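Local coordinates for protein ubiquitin-like-specific protease 2 (PDB 5LNB) that removes the small modifier SUMO from conjugated proteins as a cysteine protease of the C48 family, the chain holding its catalytic domain, at residues A[106-111]-A[183-188]. Sequence-based numbering, arbitrary orientation.
Sequences DLFSKK and ISYALD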
loop_
_atom_site.group_PDB
_atom_site.type_symbol
_atom_site.label_atom_id
_atom_site.label_comp_id
_atom_site.label_asym_id
_atom_site.label_seq_id
_atom_site.Cartn_x
_atom_site.Cartn_y
_atom_site.Cartn_z
ATOM N N ASP A 106 1.266 -7.467 -15.825
ATOM C CA ASP A 106 1.199 -6.505 -16.909
ATOM C C ASP A 106 1.160 -5.112 -16.287
ATOM O O ASP A 106 0.190 -4.372 -16.415
ATOM C CB ASP A 106 -0.016 -6.791 -17.790
ATOM C CG ASP A 106 -0.096 -5.881 -18.997
ATOM O OD1 ASP A 106 0.916 -5.224 -19.327
ATOM O OD2 ASP A 106 -1.178 -5.832 -19.621
ATOM N N LEU A 107 2.248 -4.741 -15.605
ATOM C CA LEU A 107 2.227 -3.543 -14.759
ATOM C C LEU A 107 2.021 -2.261 -15.559
ATOM O O LEU A 107 1.413 -1.310 -15.052
ATOM C CB LEU A 107 3.518 -3.440 -13.944
ATOM C CG LEU A 107 3.740 -4.583 -12.949
ATOM C CD1 LEU A 107 5.037 -4.401 -12.158
ATOM C CD2 LEU A 107 2.527 -4.694 -12.017
ATOM N N PHE A 108 2.522 -2.201 -16.792
ATOM C CA PHE A 108 2.424 -0.964 -17.555
ATOM C C PHE A 108 1.030 -0.730 -18.128
ATOM O O PHE A 108 0.811 0.304 -18.764
ATOM C CB PHE A 108 3.475 -0.939 -18.674
ATOM C CG PHE A 108 4.885 -0.660 -18.187
ATOM C CD1 PHE A 108 5.363 -1.235 -17.019
ATOM C CD2 PHE A 108 5.727 0.179 -18.903
ATOM C CE1 PHE A 108 6.651 -0.988 -16.578
ATOM C CE2 PHE A 108 7.014 0.432 -18.462
ATOM C CZ PHE A 108 7.476 -0.152 -17.302
ATOM N N SER A 109 0.078 -1.639 -17.920
ATOM C CA SER A 109 -1.313 -1.313 -18.210
ATOM C C SER A 109 -2.033 -0.733 -16.994
ATOM O O SER A 109 -3.215 -0.387 -17.087
ATOM C CB SER A 109 -2.063 -2.544 -18.724
ATOM O OG SER A 109 -2.226 -3.502 -17.695
ATOM N N LYS A 110 -1.346 -0.590 -15.870
ATOM C CA LYS A 110 -1.958 -0.072 -14.658
ATOM C C LYS A 110 -1.800 1.445 -14.557
ATOM O O LYS A 110 -0.743 2.001 -14.869
ATOM C CB LYS A 110 -1.339 -0.748 -13.433
ATOM C CG LYS A 110 -1.298 -2.270 -13.526
ATOM C CD LYS A 110 -2.704 -2.837 -13.545
ATOM C CE LYS A 110 -2.731 -4.241 -14.121
ATOM N NZ LYS A 110 -4.134 -4.720 -14.115
ATOM N N LYS A 111 -2.866 2.109 -14.115
ATOM C CA LYS A 111 -2.760 3.506 -13.706
ATOM C C LYS A 111 -2.039 3.673 -12.366
ATOM O O LYS A 111 -1.373 4.689 -12.153
ATOM C CB LYS A 111 -4.149 4.130 -13.607
ATOM C CG LYS A 111 -4.802 4.434 -14.930
ATOM C CD LYS A 111 -6.093 5.219 -14.709
ATOM C CE LYS A 111 -6.541 5.874 -16.000
ATOM N NZ LYS A 111 -5.456 6.727 -16.573
ATOM N N ILE A 183 12.812 -0.309 -15.436
ATOM C CA ILE A 183 13.558 -0.314 -16.685
ATOM C C ILE A 183 13.722 -1.739 -17.191
ATOM O O ILE A 183 13.504 -2.026 -18.373
ATOM C CB ILE A 183 14.915 0.382 -16.493
ATOM C CG1 ILE A 183 14.701 1.877 -16.255
ATOM C CG2 ILE A 183 15.809 0.156 -17.698
ATOM C CD1 ILE A 183 15.982 2.637 -15.966
ATOM N N SER A 184 14.103 -2.651 -16.295
ATOM C CA SER A 184 14.257 -4.051 -16.671
ATOM C C SER A 184 12.914 -4.661 -17.038
ATOM O O SER A 184 12.798 -5.384 -18.037
ATOM C CB SER A 184 14.904 -4.828 -15.528
ATOM O OG SER A 184 16.186 -4.304 -15.238
ATOM N N TYR A 185 11.888 -4.383 -16.231
ATOM C CA TYR A 185 10.548 -4.868 -16.531
ATOM C C TYR A 185 10.116 -4.449 -17.929
ATOM O O TYR A 185 9.622 -5.266 -18.713
ATOM C CB TYR A 185 9.562 -4.349 -15.482
ATOM C CG TYR A 185 8.195 -4.975 -15.569
ATOM C CD1 TYR A 185 7.218 -4.435 -16.400
ATOM C CD2 TYR A 185 7.880 -6.119 -14.831
ATOM C CE1 TYR A 185 5.960 -5.007 -16.490
ATOM C CE2 TYR A 185 6.614 -6.696 -14.905
ATOM C CZ TYR A 185 5.661 -6.138 -15.744
ATOM O OH TYR A 185 4.402 -6.689 -15.846
ATOM N N ALA A 186 10.291 -3.165 -18.254
ATOM C CA ALA A 186 9.908 -2.659 -19.568
ATOM C C ALA A 186 10.603 -3.428 -20.685
ATOM O O ALA A 186 9.982 -3.769 -21.702
ATOM C CB ALA A 186 10.240 -1.169 -19.662
ATOM N N LEU A 187 11.902 -3.685 -20.528
ATOM C CA LEU A 187 12.641 -4.399 -21.559
ATOM C C LEU A 187 12.180 -5.847 -21.649
ATOM O O LEU A 187 11.996 -6.383 -22.747
ATOM C CB LEU A 187 14.141 -4.320 -21.269
ATOM C CG LEU A 187 15.029 -4.972 -22.329
ATOM C CD1 LEU A 187 14.936 -4.232 -23.656
ATOM C CD2 LEU A 187 16.482 -5.042 -21.878
ATOM N N ASP A 188 11.966 -6.481 -20.496
ATOM C CA ASP A 188 11.592 -7.886 -20.453
ATOM C C ASP A 188 10.199 -8.114 -21.032
ATOM O O ASP A 188 10.015 -8.970 -21.900
ATOM C CB ASP A 188 11.661 -8.380 -19.009
ATOM C CG ASP A 188 11.296 -9.845 -18.863
ATOM O OD1 ASP A 188 11.453 -10.608 -19.844
ATOM O OD2 ASP A 188 10.856 -10.231 -17.757
#
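Y185 reaches from its helix to the 3-10 turn 107-109 and ends in a hydrogen bond: L107 N donates to Y185 OH over 2.9 Å, nearly straight at 166°. The hydroxyl also bonds T105 OG1, so two partners from the same loop hold it. Y185 CG is anti to the backbone N (chi1 -170°), and the phenol points out from the helix to meet that turn. The L107 side chain crosses that of Y185 at about a right angle and sets CD1 over one face of the ring, 4.1 Å from the centroid, in a CH-pi contact. The F108 side chain slides past that of Y185 instead. The two ring planes are at 18° but barely overlap, and the closest touch is F108 CE1 to Y185 CD1 at 3.5 Å. Farther along, F108 CZ rests 3.8 Å from A186 CB. A leucine in place of Y185 would probably leave L107 N and T105 OG1 without their shared hydroxyl and take the flat surface from under L107 CD1.

The buried part of the contact gives way to a looser side where D106 is partly exposed, its OD1 bonded to Y190 OH. The contact joins the loop between helix 94-98 and strand 112-119 to helix 172-190 in the catalytic domain. Y95 of helix 94-98 touches Y185, and H77 of edge strand 76-78 packs on L107.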